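Local coordinates for Alpha/beta hydrolase fold protein (Nakamurella multipartita, PDB 4Y7D) that probably acts as a hydrolase of the alpha/beta hydrolase superfamily, with no established natural substrate, at residues L88-F93 and A118-R123; G109-Y114 and D231-D236; D236-P241 and A263-S268. One frame throughout, in Å; residues are numbered along the deposited sequence. Where two conformers were deposited one is given.

Contact 1: L88-F93 and A118-R123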
loop_
_atom_site.group_PDB
_atom_site.type_symbol
_atom_site.label_atom_id
_atom_site.label_comp_id
_atom_site.label_asym_id
_atom_site.label_seq_id
_atom_site.Cartn_x
_atom_site.Cartn_y
_atom_site.Cartn_z
ATOM N N LEU A 88 -6.681 14.388 6.552
ATOM C CA LEU A 88 -6.079 13.872 7.774
ATOM C C LEU A 88 -4.593 13.785 7.661
ATOM O O LEU A 88 -3.900 14.153 8.583
ATOM C CB LEU A 88 -6.639 12.475 8.106
ATOM C CG LEU A 88 -6.176 11.794 9.387
ATOM C CD1 LEU A 88 -6.549 12.567 10.629
ATOM C CD2 LEU A 88 -6.723 10.381 9.490
ATOM N N TYR A 89 -4.081 13.340 6.516
ATOM C CA TYR A 89 -2.637 13.239 6.356
ATOM C C TYR A 89 -1.976 14.616 6.437
ATOM O O TYR A 89 -0.898 14.800 7.034
ATOM C CB TYR A 89 -2.226 12.611 4.987
ATOM C CG TYR A 89 -2.854 11.258 4.681
ATOM C CD1 TYR A 89 -3.231 10.393 5.722
ATOM C CD2 TYR A 89 -3.033 10.850 3.368
ATOM C CE1 TYR A 89 -3.794 9.153 5.449
ATOM C CE2 TYR A 89 -3.636 9.622 3.082
ATOM C CZ TYR A 89 -4.003 8.797 4.116
ATOM O OH TYR A 89 -4.627 7.617 3.871
ATOM N N ALA A 90 -2.599 15.601 5.823
ATOM C CA ALA A 90 -2.041 16.991 5.873
ATOM C C ALA A 90 -2.105 17.495 7.303
ATOM O O ALA A 90 -1.183 18.176 7.765
ATOM C CB ALA A 90 -2.833 17.917 4.934
ATOM N N ALA A 91 -3.186 17.170 8.003
ATOM C CA ALA A 91 -3.296 17.541 9.419
ATOM C C ALA A 91 -2.278 16.801 10.303
ATOM O O ALA A 91 -1.753 17.356 11.275
ATOM C CB ALA A 91 -4.722 17.315 9.907
ATOM N N LEU A 92 -1.963 15.562 9.949
ATOM C CA LEU A 92 -0.901 14.821 10.593
ATOM C C LEU A 92 0.472 15.520 10.365
ATOM O O LEU A 92 1.231 15.701 11.300
ATOM C CB LEU A 92 -0.875 13.397 10.039
ATOM C CG LEU A 92 0.281 12.512 10.521
ATOM C CD1 LEU A 92 0.434 12.387 12.026
ATOM C CD2 LEU A 92 0.131 11.149 9.865
ATOM N N PHE A 93 0.753 15.954 9.135
ATOM C CA PHE A 93 1.993 16.657 8.848
ATOM C C PHE A 93 2.033 17.929 9.707
ATOM O O PHE A 93 3.028 18.255 10.327
ATOM C CB PHE A 93 2.031 17.053 7.362
ATOM C CG PHE A 93 2.287 15.898 6.379
ATOM C CD1 PHE A 93 2.430 14.577 6.780
ATOM C CD2 PHE A 93 2.381 16.177 5.013
ATOM C CE1 PHE A 93 2.628 13.564 5.834
ATOM C CE2 PHE A 93 2.597 15.202 4.069
ATOM C CZ PHE A 93 2.704 13.859 4.472
ATOM N N ALA A 118 -3.110 15.787 -5.179
ATOM C CA ALA A 118 -3.960 16.647 -6.008
ATOM C C ALA A 118 -4.351 17.928 -5.325
ATOM O O ALA A 118 -4.267 19.002 -5.927
ATOM C CB ALA A 118 -5.231 15.889 -6.453
ATOM N N ARG A 119 -4.817 17.840 -4.088
ATOM C CA ARG A 119 -5.389 18.967 -3.390
ATOM C C ARG A 119 -4.456 19.651 -2.423
ATOM O O ARG A 119 -4.678 20.813 -2.097
ATOM C CB ARG A 119 -6.694 18.493 -2.699
ATOM C CG ARG A 119 -7.590 19.633 -2.212
ATOM C CD ARG A 119 -9.005 19.158 -1.867
ATOM N NE ARG A 119 -8.945 18.057 -0.918
ATOM C CZ ARG A 119 -8.695 18.200 0.386
ATOM N NH1 ARG A 119 -8.507 19.427 0.904
ATOM N NH2 ARG A 119 -8.619 17.111 1.178
ATOM N N HIS A 120 -3.388 18.981 -1.992
ATOM C CA HIS A 120 -2.359 19.533 -1.129
ATOM C C HIS A 120 -0.978 19.385 -1.789
ATOM O O HIS A 120 -0.045 18.825 -1.194
ATOM C CB HIS A 120 -2.361 18.787 0.199
ATOM C CG HIS A 120 -3.602 18.965 1.019
ATOM N ND1 HIS A 120 -3.703 19.931 1.989
ATOM C CD2 HIS A 120 -4.764 18.277 1.050
ATOM C CE1 HIS A 120 -4.891 19.852 2.560
ATOM N NE2 HIS A 120 -5.544 18.846 2.017
ATOM N N PRO A 121 -0.816 19.879 -3.016
ATOM C CA PRO A 121 0.471 19.684 -3.721
ATOM C C PRO A 121 1.701 20.239 -2.997
ATOM O O PRO A 121 2.790 19.685 -3.106
ATOM C CB PRO A 121 0.240 20.420 -5.060
ATOM C CG PRO A 121 -0.768 21.487 -4.705
ATOM C CD PRO A 121 -1.729 20.732 -3.813
ATOM N N ASP A 122 1.531 21.306 -2.231
ATOM C CA ASP A 122 2.657 21.863 -1.482
ATOM C C ASP A 122 3.186 20.914 -0.384
ATOM O O ASP A 122 4.263 21.171 0.152
ATOM C CB ASP A 122 2.238 23.188 -0.799
ATOM C CG ASP A 122 1.979 24.318 -1.802
ATOM O OD1 ASP A 122 2.280 24.178 -3.004
ATOM O OD2 ASP A 122 1.473 25.377 -1.364
ATOM N N ARG A 123 2.409 19.907 -0.013
ATOM C CA ARG A 123 2.746 18.982 1.075
ATOM C C ARG A 123 3.369 17.662 0.585
ATOM O O ARG A 123 3.806 16.848 1.409
ATOM C CB ARG A 123 1.507 18.619 1.887
ATOM C CG ARG A 123 0.648 19.769 2.330
ATOM C CD ARG A 123 1.389 20.877 3.025
ATOM N NE ARG A 123 1.898 20.551 4.373
ATOM C CZ ARG A 123 1.170 20.574 5.505
ATOM N NH1 ARG A 123 -0.124 20.815 5.494
ATOM N NH2 ARG A 123 1.751 20.311 6.660
#

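Contact 2: G109-Y114 and D231-D236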
loop_
_atom_site.group_PDB
_atom_site.type_symbol
_atom_site.label_atom_id
_atom_site.label_comp_id
_atom_site.label_asym_id
_atom_site.label_seq_id
_atom_site.Cartn_x
_atom_site.Cartn_y
_atom_site.Cartn_z
ATOM N N GLY A 109 -4.337 2.112 -0.816
ATOM C CA GLY A 109 -3.785 3.398 -0.374
ATOM C C GLY A 109 -3.778 4.510 -1.439
ATOM O O GLY A 109 -3.503 5.670 -1.149
ATOM N N GLY A 110 -4.006 4.120 -2.683
ATOM C CA GLY A 110 -4.027 5.056 -3.786
ATOM C C GLY A 110 -4.966 6.222 -3.655
ATOM O O GLY A 110 -4.546 7.352 -3.792
ATOM N N PRO A 111 -6.271 5.952 -3.419
ATOM C CA PRO A 111 -7.139 7.093 -3.511
ATOM C C PRO A 111 -6.845 8.267 -2.605
ATOM O O PRO A 111 -6.859 9.408 -3.056
ATOM C CB PRO A 111 -8.540 6.484 -3.285
ATOM C CG PRO A 111 -8.420 5.120 -3.867
ATOM C CD PRO A 111 -7.034 4.682 -3.490
ATOM N N SER A 112 -6.592 8.003 -1.332
ATOM C CA SER A 112 -6.312 9.049 -0.363
ATOM C C SER A 112 -4.935 9.696 -0.678
ATOM O O SER A 112 -4.763 10.897 -0.479
ATOM C CB SER A 112 -6.319 8.482 1.042
ATOM O OG SER A 112 -5.376 7.438 1.279
ATOM N N SER A 113 -4.016 8.920 -1.191
ATOM C CA SER A 113 -2.667 9.465 -1.521
ATOM C C SER A 113 -2.771 10.378 -2.751
ATOM O O SER A 113 -2.165 11.492 -2.777
ATOM C CB SER A 113 -1.688 8.343 -1.759
ATOM O OG SER A 113 -1.535 7.515 -0.608
ATOM N N TYR A 114 -3.481 9.915 -3.798
ATOM C CA TYR A 114 -3.731 10.753 -4.943
ATOM C C TYR A 114 -4.455 12.041 -4.543
ATOM O O TYR A 114 -4.081 13.137 -5.037
ATOM C CB TYR A 114 -4.492 10.051 -6.033
ATOM C CG TYR A 114 -3.712 9.004 -6.789
ATOM C CD1 TYR A 114 -2.448 9.294 -7.362
ATOM C CD2 TYR A 114 -4.197 7.717 -6.915
ATOM C CE1 TYR A 114 -1.769 8.363 -8.096
ATOM C CE2 TYR A 114 -3.519 6.749 -7.663
ATOM C CZ TYR A 114 -2.291 7.061 -8.232
ATOM O OH TYR A 114 -1.610 6.133 -8.964
ATOM N N ASP A 231 -15.879 9.420 -8.063
ATOM C CA ASP A 231 -16.299 10.167 -9.260
ATOM C C ASP A 231 -15.041 10.410 -10.100
ATOM O O ASP A 231 -14.807 9.748 -11.107
ATOM C CB ASP A 231 -17.011 11.477 -8.781
ATOM C CG ASP A 231 -18.309 11.181 -7.985
ATOM O OD1 ASP A 231 -19.058 10.300 -8.437
ATOM O OD2 ASP A 231 -18.564 11.772 -6.888
ATOM N N SER A 232 -14.176 11.304 -9.625
ATOM C CA SER A 232 -12.821 11.434 -10.127
ATOM C C SER A 232 -11.929 11.786 -8.969
ATOM O O SER A 232 -12.285 12.606 -8.151
ATOM C CB SER A 232 -12.676 12.537 -11.187
ATOM O OG SER A 232 -11.325 12.620 -11.669
ATOM N N LEU A 233 -10.716 11.259 -8.957
ATOM C CA LEU A 233 -9.689 11.679 -7.993
ATOM C C LEU A 233 -8.850 12.887 -8.483
ATOM O O LEU A 233 -8.028 13.426 -7.724
ATOM C CB LEU A 233 -8.774 10.507 -7.668
ATOM C CG LEU A 233 -9.434 9.261 -7.085
ATOM C CD1 LEU A 233 -8.384 8.130 -7.009
ATOM C CD2 LEU A 233 -10.030 9.564 -5.754
ATOM N N GLU A 234 -9.031 13.290 -9.737
ATOM C CA GLU A 234 -8.382 14.466 -10.305
ATOM C C GLU A 234 -6.866 14.353 -10.315
ATOM O O GLU A 234 -6.140 15.301 -9.932
ATOM C CB GLU A 234 -8.803 15.721 -9.560
ATOM C CG GLU A 234 -10.323 15.887 -9.379
ATOM C CD GLU A 234 -10.646 17.234 -8.731
ATOM O OE1 GLU A 234 -10.159 17.551 -7.631
ATOM O OE2 GLU A 234 -11.371 17.990 -9.393
ATOM N N LEU A 235 -6.374 13.201 -10.766
ATOM C CA LEU A 235 -4.934 13.009 -10.837
ATOM C C LEU A 235 -4.260 14.007 -11.760
ATOM O O LEU A 235 -3.072 14.287 -11.623
ATOM C CB LEU A 235 -4.637 11.591 -11.298
ATOM C CG LEU A 235 -4.528 10.528 -10.206
ATOM C CD1 LEU A 235 -5.817 10.323 -9.464
ATOM C CD2 LEU A 235 -4.089 9.218 -10.834
ATOM N N ASP A 236 -4.966 14.586 -12.699
ATOM C CA ASP A 236 -4.358 15.548 -13.616
ATOM C C ASP A 236 -3.902 16.813 -12.912
ATOM O O ASP A 236 -3.120 17.572 -13.466
ATOM C CB ASP A 236 -5.338 15.884 -14.739
ATOM C CG ASP A 236 -6.682 16.364 -14.219
ATOM O OD1 ASP A 236 -7.461 15.569 -13.672
ATOM O OD2 ASP A 236 -6.954 17.567 -14.347
#

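Contact 3: D236-P241 and A263-S268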
loop_
_atom_site.group_PDB
_atom_site.type_symbol
_atom_site.label_atom_id
_atom_site.label_comp_id
_atom_site.label_asym_id
_atom_site.label_seq_id
_atom_site.Cartn_x
_atom_site.Cartn_y
_atom_site.Cartn_z
ATOM N N ASP A 236 -4.966 14.586 -12.699
ATOM C CA ASP A 236 -4.358 15.548 -13.616
ATOM C C ASP A 236 -3.902 16.813 -12.912
ATOM O O ASP A 236 -3.120 17.572 -13.466
ATOM C CB ASP A 236 -5.338 15.884 -14.739
ATOM C CG ASP A 236 -6.682 16.364 -14.219
ATOM O OD1 ASP A 236 -7.461 15.569 -13.672
ATOM O OD2 ASP A 236 -6.954 17.567 -14.347
ATOM N N ARG A 237 -4.376 17.034 -11.688
ATOM C CA ARG A 237 -3.939 18.181 -10.879
ATOM C C ARG A 237 -2.543 17.970 -10.259
ATOM O O ARG A 237 -1.912 18.924 -9.770
ATOM C CB ARG A 237 -4.935 18.448 -9.739
ATOM C CG ARG A 237 -6.318 18.899 -10.201
ATOM C CD ARG A 237 -7.289 18.980 -9.032
ATOM N NE ARG A 237 -6.937 20.029 -8.057
ATOM C CZ ARG A 237 -7.581 20.275 -6.903
ATOM N NH1 ARG A 237 -8.638 19.568 -6.523
ATOM N NH2 ARG A 237 -7.153 21.243 -6.107
ATOM N N ILE A 238 -2.071 16.738 -10.245
ATOM C CA ILE A 238 -0.820 16.396 -9.532
ATOM C C ILE A 238 0.399 16.918 -10.252
ATOM O O ILE A 238 0.559 16.670 -11.458
ATOM C CB ILE A 238 -0.734 14.864 -9.290
ATOM C CG1 ILE A 238 -1.880 14.410 -8.398
ATOM C CG2 ILE A 238 0.629 14.434 -8.749
ATOM C CD1 ILE A 238 -1.942 12.891 -8.259
ATOM N N THR A 239 1.246 17.661 -9.520
ATOM C CA THR A 239 2.495 18.193 -10.056
ATOM C C THR A 239 3.735 17.608 -9.442
ATOM O O THR A 239 4.844 17.979 -9.854
ATOM C CB THR A 239 2.553 19.751 -9.931
ATOM O OG1 THR A 239 2.301 20.147 -8.565
ATOM C CG2 THR A 239 1.533 20.373 -10.961
ATOM N N ALA A 240 3.574 16.706 -8.472
ATOM C CA ALA A 240 4.731 16.043 -7.871
ATOM C C ALA A 240 5.395 15.142 -8.874
ATOM O O ALA A 240 4.705 14.512 -9.657
ATOM C CB ALA A 240 4.303 15.191 -6.679
ATOM N N PRO A 241 6.732 15.005 -8.782
ATOM C CA PRO A 241 7.466 13.968 -9.489
ATOM C C PRO A 241 6.949 12.635 -9.030
ATOM O O PRO A 241 6.741 12.433 -7.806
ATOM C CB PRO A 241 8.909 14.173 -8.996
ATOM C CG PRO A 241 8.978 15.547 -8.533
ATOM C CD PRO A 241 7.627 15.842 -7.962
ATOM N N ALA A 263 -0.982 8.435 -17.365
ATOM C CA ALA A 263 -1.479 9.290 -18.426
ATOM C C ALA A 263 -2.028 10.570 -17.877
ATOM O O ALA A 263 -2.052 11.575 -18.574
ATOM C CB ALA A 263 -2.531 8.540 -19.249
ATOM N N GLN A 264 -2.494 10.556 -16.632
ATOM C CA GLN A 264 -3.062 11.766 -16.015
ATOM C C GLN A 264 -1.995 12.684 -15.422
ATOM O O GLN A 264 -2.190 13.897 -15.374
ATOM C CB GLN A 264 -4.026 11.452 -14.875
ATOM C CG GLN A 264 -5.219 10.582 -15.256
ATOM C CD GLN A 264 -5.818 10.994 -16.584
ATOM O OE1 GLN A 264 -6.408 12.064 -16.704
ATOM N NE2 GLN A 264 -5.607 10.161 -17.614
ATOM N N ILE A 265 -0.939 12.093 -14.881
ATOM C CA ILE A 265 0.049 12.855 -14.098
ATOM C C ILE A 265 1.191 13.254 -15.012
ATOM O O ILE A 265 2.025 12.439 -15.389
ATOM C CB ILE A 265 0.562 12.046 -12.900
ATOM C CG1 ILE A 265 -0.634 11.719 -11.978
ATOM C CG2 ILE A 265 1.574 12.882 -12.117
ATOM C CD1 ILE A 265 -0.316 10.742 -10.855
ATOM N N ALA A 266 1.183 14.528 -15.403
ATOM C CA ALA A 266 2.183 15.054 -16.305
ATOM C C ALA A 266 3.584 14.814 -15.763
ATOM O O ALA A 266 3.853 15.047 -14.555
ATOM C CB ALA A 266 1.917 16.533 -16.590
ATOM N N GLY A 267 4.469 14.346 -16.633
ATOM C CA GLY A 267 5.883 14.126 -16.237
ATOM C C GLY A 267 6.117 12.844 -15.461
ATOM O O GLY A 267 7.234 12.547 -15.072
ATOM N N SER A 268 5.058 12.063 -15.193
ATOM C CA SER A 268 5.202 10.789 -14.470
ATOM C C SER A 268 5.922 9.762 -15.284
ATOM O O SER A 268 6.000 9.844 -16.521
ATOM C CB SER A 268 3.821 10.253 -13.979
ATOM O OG SER A 268 3.074 9.808 -15.070
HETATM O O HOH W 1 -0.494 16.548 -13.954
HETATM O O HOH W 2 -7.928 12.869 -14.437
HETATM O O HOH W 3 2.897 16.961 -13.003
HETATM O O HOH W 4 4.976 17.854 -13.041
HETATM O O HOH W 5 5.351 13.963 -12.365
#

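Contact 1: L88-F93 and A118-R123
In this alpha/beta hydrolase fold, helix 82-95 packs beside the turn that leads from helix 110-119 into strand 124-130, with A90 and F93 on the first helix facing H120 and R123 of the turn. H120 is where the chain leaves helix 110-119, and the 3-10 turn that follows, closed by the bond from R123 N to H120 O, brings the arginine back toward A90. The methyl group of A90 sits over one face of the H120 imidazole in a CH-pi contact: CB lies 3.8 Å from the ring centroid and 20° off the normal, leaning toward the ND1-CE1 side. The rotation of this ring is fixed from elsewhere, since H120 NE2 is hydrogen-bonded to E87 OE1, while R119 NH2 lies in plane at the ring edge. R119 itself is paired with D83 and E87, so three polar side chains gather next to the apolar contact. R123 reaches the helix by a chain bent twice along its length, at chi2 and chi3, which carries R123 NH2 to 3.3 Å from F93 CB and R123 NH1 to 3.6 Å from A90 O. No hydrogen bond spans the two segments; R123 NE binds A99 O instead, and R123 NH2 serves both D94 and L98 O. The guanidinium turns one face to F93 CD2, and its plane stands 72° from the phenyl ring. F93 runs the other way past the arginine, bringing CE2 to 3.4 Å from R123 O, which lies at the ring edge near its plane.

Contact 2: G109-Y114 and D231-D236
Y114, on helix 110-119 of the alpha/beta hydrolase fold, meets L235 in the loop before strand 242-247 along nearly its whole side chain. This helix follows strand 101-106, after which proteins of the fold usually carry their nucleophile. Y114 CB begins the contact 3.7 Å from L235 CD1, and the same methyl is equally close to Y114 CG. Further out, the leucine branch carbon CG approaches Y114 CD1, and L235 CD2 then takes over, lying 3.7 Å from Y114 CE1 and 3.8 Å from Y114 CZ. That second methyl sits over the middle of the ring, 11° off its normal, in a CH-pi contact. At the tip, Y114 OH leaves the leucine behind and is hydrogen-bonded to S129 OG. CG anti to the carbonyl carbon (chi1 -72°) sends the ring toward the loop, and chi2 of -52° turns one face to L235. Cutting Y114 back to an alanine would probably open a gap beneath the L235 methyls and leave the S129 hydroxyl without this partner. L233 completes the buried patch: its CD1 approaches Y114 CD2 obliquely, at 4.2 Å, and one helical turn earlier lies 3.9 Å from P111 CA.

Contact 3: D236-P241 and A263-S268
A266 O, in the turn that follows helix 255-264, is gripped by ordered water on the side facing residues 236-241. Water 3 donates to it at 2.6 Å and also to I238 O, at 2.8 Å, making a one-molecule bridge between the two backbones. Water 5 lies between A266 O and A240 O, and water 4 donates to T239 O and, weakly, to A266 O. The neighbouring amide is served as well: A266 N donates to water 1 at 3.0 Å, and this water is within bonding distance of both D236 O and I238 O, with more acceptors around it than it has protons. A type II beta turn from I265 to S268 puts A266 in place, G267 taking the positive phi of its third position. Nearer the helix end the segments touch directly, D236 CA pointing its hydrogen at Q264 O in a C-H...O contact of 3.2 Å that is nearly straight, at 161°. D236 has two conformers; in the one described, water 2 joins OD1 to Q264 OE1, a doubtful bridge that the other may not keep. The apolar part is a pair of isoleucines. I238 and I265 have the same shape, each extended at chi2, and they cross obliquely with their CD1 methyls 3.7 Å apart and their CG2 methyls at 3.8 Å. Both also pack on Y114 of helix 110-119. With no direct hydrogen bond between the segments, direct contact is mainly apolar, and the polar coupling of the backbones runs largely through water, so it probably depends on these waters staying in place.

Segments 231-236 of contact 2 and 236-241 of contact 3 run on in the loop before strand 242-247 and share D236; the centres of these contacts are about 11 Å apart, and the ring of Y114 from contact 2 also packs on I238 and I265 of contact 3. The centre of contact 1 lies about 13 Å from that of contact 2 and about 16 Å from that of contact 3, and contact 1 closes before contact 3 opens. Helix 110-119 joins contacts 1 and 2, whose segments alternate along the chain, and Y89 OH probably hydrogen-bonds S112 OG between them. A118 touches both L233 and I238. Helices 82-95 and 255-264 are thus linked through helix 110-119 and this loop.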